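Local atomic coordinates of PmbA-related protein (Thermotoga maritima, PDB entry 1VL4), a protein that is of uncertain function but belongs to the PmbA/TldD family (peptidase U62) and may act as a metallopeptidase. Residues Glu64-Leu68 with Cys87-Leu92; Met250-Met254 with Ala378-Glu384. One frame throughout, in Å; residues are numbered along the deposited sequence. Where two conformers were deposited one is given.

In the fold
Interaction 1 (64-68 with 87-92) and interaction 2 (250-254 with 378-384) lie in different parts of the chain, their centres about 35 Å apart and their nearest atoms about 19 Å apart, and they share no helix or strand. Interaction 1, some 31 Å from the centre of the chain, is nevertheless a buried contact in which helix 84-93 packs on strand 51-69 through apolar side chains without a hydrogen bond between the segments. Interaction 2 sits nearer the middle, about 15 Å from the chain centre, yet is only partly buried. There, methionine side chains meet loop carbonyls and a serine hydroxyl bonds a backbone carbonyl just ahead of helix 252-255, joining this region to the loop before strand 384-395.

Interaction 1 (Glu64-Leu68 with Cys87-Leu92); sequences EIKVL and CFEEAL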
loop_
_atom_site.group_PDB
_atom_site.type_symbol
_atom_site.label_atom_id
_atom_site.label_comp_id
_atom_site.label_asym_id
_atom_site.label_seq_id
_atom_site.Cartn_x
_atom_site.Cartn_y
_atom_site.Cartn_z
ATOM N N GLU A 64 -4.564 -19.885 7.049
ATOM C CA GLU A 64 -5.407 -19.297 8.063
ATOM C C GLU A 64 -6.174 -20.402 8.766
ATOM O O GLU A 64 -6.860 -21.200 8.111
ATOM C CB GLU A 64 -6.439 -18.356 7.439
ATOM C CG GLU A 64 -7.292 -17.629 8.511
ATOM C CD GLU A 64 -8.484 -16.859 7.928
ATOM O OE1 GLU A 64 -8.750 -16.933 6.703
ATOM O OE2 GLU A 64 -9.164 -16.177 8.715
ATOM N N ILE A 65 -6.103 -20.394 10.088
ATOM C CA ILE A 65 -6.815 -21.338 10.941
ATOM C C ILE A 65 -7.892 -20.544 11.710
ATOM O O ILE A 65 -7.556 -19.634 12.495
ATOM C CB ILE A 65 -5.879 -22.002 11.902
ATOM C CG1 ILE A 65 -4.820 -22.827 11.165
ATOM C CG2 ILE A 65 -6.654 -22.930 12.895
ATOM C CD1 ILE A 65 -3.429 -22.525 11.537
ATOM N N LYS A 66 -9.167 -20.843 11.457
ATOM C CA LYS A 66 -10.239 -20.136 12.147
ATOM C C LYS A 66 -11.126 -21.122 12.928
ATOM O O LYS A 66 -11.632 -22.102 12.344
ATOM C CB LYS A 66 -11.064 -19.362 11.145
ATOM C CG LYS A 66 -12.165 -18.482 11.724
ATOM C CD LYS A 66 -12.836 -17.711 10.611
ATOM C CE LYS A 66 -12.171 -16.360 10.327
ATOM N NZ LYS A 66 -12.936 -15.559 9.312
ATOM N N VAL A 67 -11.302 -20.857 14.215
ATOM C CA VAL A 67 -12.120 -21.714 15.091
ATOM C C VAL A 67 -13.412 -20.973 15.463
ATOM O O VAL A 67 -13.358 -19.775 15.801
ATOM C CB VAL A 67 -11.367 -22.090 16.338
ATOM C CG1 VAL A 67 -12.266 -22.807 17.317
ATOM C CG2 VAL A 67 -10.146 -22.957 15.976
ATOM N N LEU A 68 -14.542 -21.701 15.419
ATOM C CA LEU A 68 -15.904 -21.140 15.592
ATOM C C LEU A 68 -16.521 -21.800 16.812
ATOM O O LEU A 68 -16.564 -23.006 16.898
ATOM C CB LEU A 68 -16.722 -21.376 14.362
ATOM C CG LEU A 68 -18.195 -20.966 14.359
ATOM C CD1 LEU A 68 -18.351 -19.464 14.427
ATOM C CD2 LEU A 68 -18.825 -21.510 13.077
ATOM N N CYS A 87 -0.927 -23.858 16.892
ATOM C CA CYS A 87 -1.787 -23.058 16.021
ATOM C C CYS A 87 -3.267 -23.032 16.457
ATOM O O CYS A 87 -3.894 -21.970 16.497
ATOM C CB CYS A 87 -1.741 -23.609 14.627
ATOM S SG CYS A 87 -0.177 -23.282 13.802
ATOM N N PHE A 88 -3.807 -24.212 16.763
ATOM C CA PHE A 88 -5.161 -24.335 17.212
ATOM C C PHE A 88 -5.357 -23.601 18.531
ATOM O O PHE A 88 -6.302 -22.822 18.685
ATOM C CB PHE A 88 -5.547 -25.825 17.305
ATOM C CG PHE A 88 -6.886 -26.069 17.926
ATOM C CD1 PHE A 88 -6.997 -26.211 19.298
ATOM C CD2 PHE A 88 -8.042 -26.149 17.132
ATOM C CE1 PHE A 88 -8.225 -26.449 19.915
ATOM C CE2 PHE A 88 -9.276 -26.379 17.736
ATOM C CZ PHE A 88 -9.362 -26.529 19.136
ATOM N N GLU A 89 -4.462 -23.829 19.478
ATOM C CA GLU A 89 -4.565 -23.200 20.784
ATOM C C GLU A 89 -4.490 -21.663 20.678
ATOM O O GLU A 89 -5.171 -20.941 21.413
ATOM C CB GLU A 89 -3.502 -23.752 21.747
ATOM C CG GLU A 89 -3.657 -25.262 22.122
ATOM C CD GLU A 89 -4.984 -25.647 22.826
ATOM O OE1 GLU A 89 -5.708 -24.756 23.343
ATOM O OE2 GLU A 89 -5.290 -26.870 22.872
ATOM N N GLU A 90 -3.706 -21.174 19.731
ATOM C CA GLU A 90 -3.602 -19.741 19.472
ATOM C C GLU A 90 -4.926 -19.195 18.952
ATOM O O GLU A 90 -5.427 -18.179 19.430
ATOM C CB GLU A 90 -2.470 -19.493 18.480
ATOM C CG GLU A 90 -2.105 -18.045 18.274
ATOM C CD GLU A 90 -1.415 -17.373 19.470
ATOM O OE1 GLU A 90 -1.120 -17.991 20.512
ATOM O OE2 GLU A 90 -1.213 -16.166 19.359
ATOM N N ALA A 91 -5.538 -19.891 18.002
ATOM C CA ALA A 91 -6.834 -19.447 17.418
ATOM C C ALA A 91 -7.908 -19.492 18.494
ATOM O O ALA A 91 -8.748 -18.595 18.581
ATOM C CB ALA A 91 -7.238 -20.322 16.262
ATOM N N LEU A 92 -7.881 -20.538 19.309
ATOM C CA LEU A 92 -8.869 -20.707 20.363
ATOM C C LEU A 92 -8.755 -19.529 21.347
ATOM O O LEU A 92 -9.749 -18.891 21.757
ATOM C CB LEU A 92 -8.602 -22.038 21.075
ATOM C CG LEU A 92 -9.770 -22.655 21.837
ATOM C CD1 LEU A 92 -10.832 -23.131 20.882
ATOM C CD2 LEU A 92 -9.272 -23.807 22.754
#
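The methyl of A91 lies over the strand between I65 and V67, its CB 3.8 Å from I65 O and, in the V67 conformer described, 3.9 Å from V67 CG2. This is the close-packed part of the contact: the axes of the two short segments approach to 7.8 Å at a crossing angle of -53°, consistent with the small residue at the crossing. In the same conformer V67 CG2 also reaches F88, meeting the ring obliquely 3.9 Å from CE2, while CG1 meets L92 CD1, the two side chains crossing at a slant. One turn before A91, C87 meets the end of I65, whose CG1 is anti to the carbonyl carbon (chi1 -63°) and carries CD1 to 3.7 Å from C87 CB, with SG a little farther off. No hydrogen bond crosses the interface. F88 carries the apolar packing on to L22 and L25 of helix 15-29, and L22 also touches I65, so the two helices share this face of the sheet.

The outward-facing residues are charged and only partly exposed. K66 points away from the helix, rests on F106 and T75, and forms a long salt bridge with E64, NZ to OE2 3.9 Å. E90 has a weak, long ion pair with R41 of the second subunit. The arrangement is that of a two-layer alpha/beta sandwich, with helices 84-93 and 15-29 on one face of the antiparallel sheet.

Interaction 2 (Met250-Met254 with Ala378-Glu384); sequences MFIPM and ANSISGE
M250 holds CG between its backbone N and carbonyl carbon (chi1 86°), and a bend at chi3 (-74°) turns its methyl into the loop 378-384. The S380 hydroxyl, anti to its own carbonyl carbon, is directed back at the 250-254 backbone. M250 CE thus lies among main-chain oxygens, 3.3 Å from G383 O and 3.5 Å from N379 O, while SD passes the methyl of A378. S380 OG donates to M250 O over 3.0 Å, arriving in the carbonyl plane on a lone pair. P253 lies beside the same serine, its ring CG 3.7 Å from OG. Replacing S380 by an alanine would probably leave M250 O without this donor and open a small gap beside the proline ring.

The loop itself is a compact turn. N379 O accepts from G383 N, and N379 N bonds E384 O, so that G383 and E384 together face N379 in a G1 beta bulge where the loop passes into strand 384-395. Within the turn N379 OD1 forms an Asx motif with S382 N, the donor standing above the carbonyl plane, and accepts a weaker bond from I381 N. S382 OG receives E384 N at 3.1 Å, making an ST turn.

M254, extended beyond CG, runs alongside S380 and lays its CE 3.7 Å from G383 CA. G383 adopts a positive phi (92°), a conformation readily taken by glycine. Both methionines also reach helix 412-417, M250 at F412 and M254 at L413. N411 ND2 bonds both S382 O and E384 OE2.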
loop_
_atom_site.group_PDB
_atom_site.type_symbol
_atom_site.label_atom_id
_atom_site.label_comp_id
_atom_site.label_asym_id
_atom_site.label_seq_id
_atom_site.Cartn_x
_atom_site.Cartn_y
_atom_site.Cartn_z
ATOM N N MET A 250 -15.392 2.423 -8.562
ATOM C CA MET A 250 -16.044 3.152 -7.461
ATOM C C MET A 250 -17.480 2.661 -7.181
ATOM O O MET A 250 -18.095 3.009 -6.174
ATOM C CB MET A 250 -15.960 4.645 -7.710
ATOM C CG MET A 250 -17.074 5.251 -8.575
ATOM S SD MET A 250 -16.832 7.051 -8.686
ATOM C CE MET A 250 -17.339 7.630 -7.058
ATOM N N PHE A 251 -17.999 1.808 -8.057
ATOM C CA PHE A 251 -19.306 1.203 -7.846
ATOM C C PHE A 251 -19.223 0.034 -6.854
ATOM O O PHE A 251 -20.200 -0.349 -6.231
ATOM C CB PHE A 251 -19.821 0.711 -9.192
ATOM C CG PHE A 251 -21.290 0.382 -9.215
ATOM C CD1 PHE A 251 -22.231 1.300 -8.799
ATOM C CD2 PHE A 251 -21.719 -0.847 -9.665
ATOM C CE1 PHE A 251 -23.604 0.973 -8.825
ATOM C CE2 PHE A 251 -23.060 -1.169 -9.719
ATOM C CZ PHE A 251 -24.008 -0.260 -9.308
ATOM N N ILE A 252 -18.041 -0.524 -6.704
ATOM C CA ILE A 252 -17.892 -1.790 -5.972
ATOM C C ILE A 252 -18.251 -1.656 -4.462
ATOM O O ILE A 252 -19.092 -2.415 -3.974
ATOM C CB ILE A 252 -16.512 -2.413 -6.239
ATOM C CG1 ILE A 252 -16.472 -3.008 -7.658
ATOM C CG2 ILE A 252 -16.176 -3.459 -5.152
ATOM C CD1 ILE A 252 -15.057 -3.521 -8.112
ATOM N N PRO A 253 -17.686 -0.655 -3.749
ATOM C CA PRO A 253 -18.149 -0.449 -2.360
ATOM C C PRO A 253 -19.655 -0.159 -2.205
ATOM O O PRO A 253 -20.267 -0.553 -1.206
ATOM C CB PRO A 253 -17.297 0.732 -1.869
ATOM C CG PRO A 253 -16.131 0.847 -2.818
ATOM C CD PRO A 253 -16.614 0.289 -4.128
ATOM N N MET A 254 -20.274 0.487 -3.203
ATOM C CA MET A 254 -21.714 0.825 -3.155
ATOM C C MET A 254 -22.632 -0.383 -3.114
ATOM O O MET A 254 -23.721 -0.343 -2.527
ATOM C CB MET A 254 -22.124 1.660 -4.381
ATOM C CG MET A 254 -21.199 2.815 -4.643
ATOM S SD MET A 254 -21.835 3.857 -5.944
ATOM C CE MET A 254 -20.650 5.190 -5.832
ATOM N N ALA A 378 -12.218 9.916 -6.004
ATOM C CA ALA A 378 -13.482 9.176 -6.137
ATOM C C ALA A 378 -14.098 8.825 -4.780
ATOM O O ALA A 378 -13.477 8.118 -4.038
ATOM C CB ALA A 378 -13.237 7.937 -6.931
ATOM N N ASN A 379 -15.284 9.340 -4.449
ATOM C CA ASN A 379 -15.936 9.062 -3.179
ATOM C C ASN A 379 -17.116 8.111 -3.331
ATOM O O ASN A 379 -18.201 8.514 -3.759
ATOM C CB ASN A 379 -16.409 10.355 -2.487
ATOM C CG ASN A 379 -16.887 10.118 -1.049
ATOM O OD1 ASN A 379 -17.638 9.184 -0.786
ATOM N ND2 ASN A 379 -16.464 10.982 -0.119
ATOM N N SER A 380 -16.901 6.853 -2.940
ATOM C CA SER A 380 -17.915 5.820 -3.048
ATOM C C SER A 380 -19.028 5.962 -2.007
ATOM O O SER A 380 -20.099 5.343 -2.138
ATOM C CB SER A 380 -17.262 4.448 -2.990
ATOM O OG SER A 380 -16.368 4.287 -4.095
ATOM N N ILE A 381 -18.821 6.795 -0.990
ATOM C CA ILE A 381 -19.904 7.009 -0.033
ATOM C C ILE A 381 -20.918 7.961 -0.630
ATOM O O ILE A 381 -22.105 7.746 -0.517
ATOM C CB ILE A 381 -19.418 7.495 1.347
ATOM C CG1 ILE A 381 -18.355 6.555 1.919
ATOM C CG2 ILE A 381 -20.613 7.575 2.335
ATOM C CD1 ILE A 381 -17.613 7.168 3.095
ATOM N N SER A 382 -20.454 9.036 -1.245
ATOM C CA SER A 382 -21.367 10.033 -1.832
ATOM C C SER A 382 -21.682 9.725 -3.290
ATOM O O SER A 382 -22.704 10.152 -3.807
ATOM C CB SER A 382 -20.732 11.414 -1.813
ATOM O OG SER A 382 -19.463 11.367 -2.424
ATOM N N GLY A 383 -20.752 9.047 -3.949
ATOM C CA GLY A 383 -20.779 8.862 -5.404
ATOM C C GLY A 383 -20.002 9.924 -6.167
ATOM O O GLY A 383 -19.758 9.787 -7.388
ATOM N N GLU A 384 -19.585 10.976 -5.462
ATOM C CA GLU A 384 -18.943 12.108 -6.105
ATOM C C GLU A 384 -17.534 11.765 -6.526
ATOM O O GLU A 384 -16.816 11.038 -5.822
ATOM C CB GLU A 384 -18.905 13.324 -5.180
ATOM C CG GLU A 384 -20.253 13.874 -4.803
ATOM C CD GLU A 384 -21.011 14.393 -5.991
ATOM O OE1 GLU A 384 -20.430 15.156 -6.801
ATOM O OE2 GLU A 384 -22.196 14.038 -6.099
#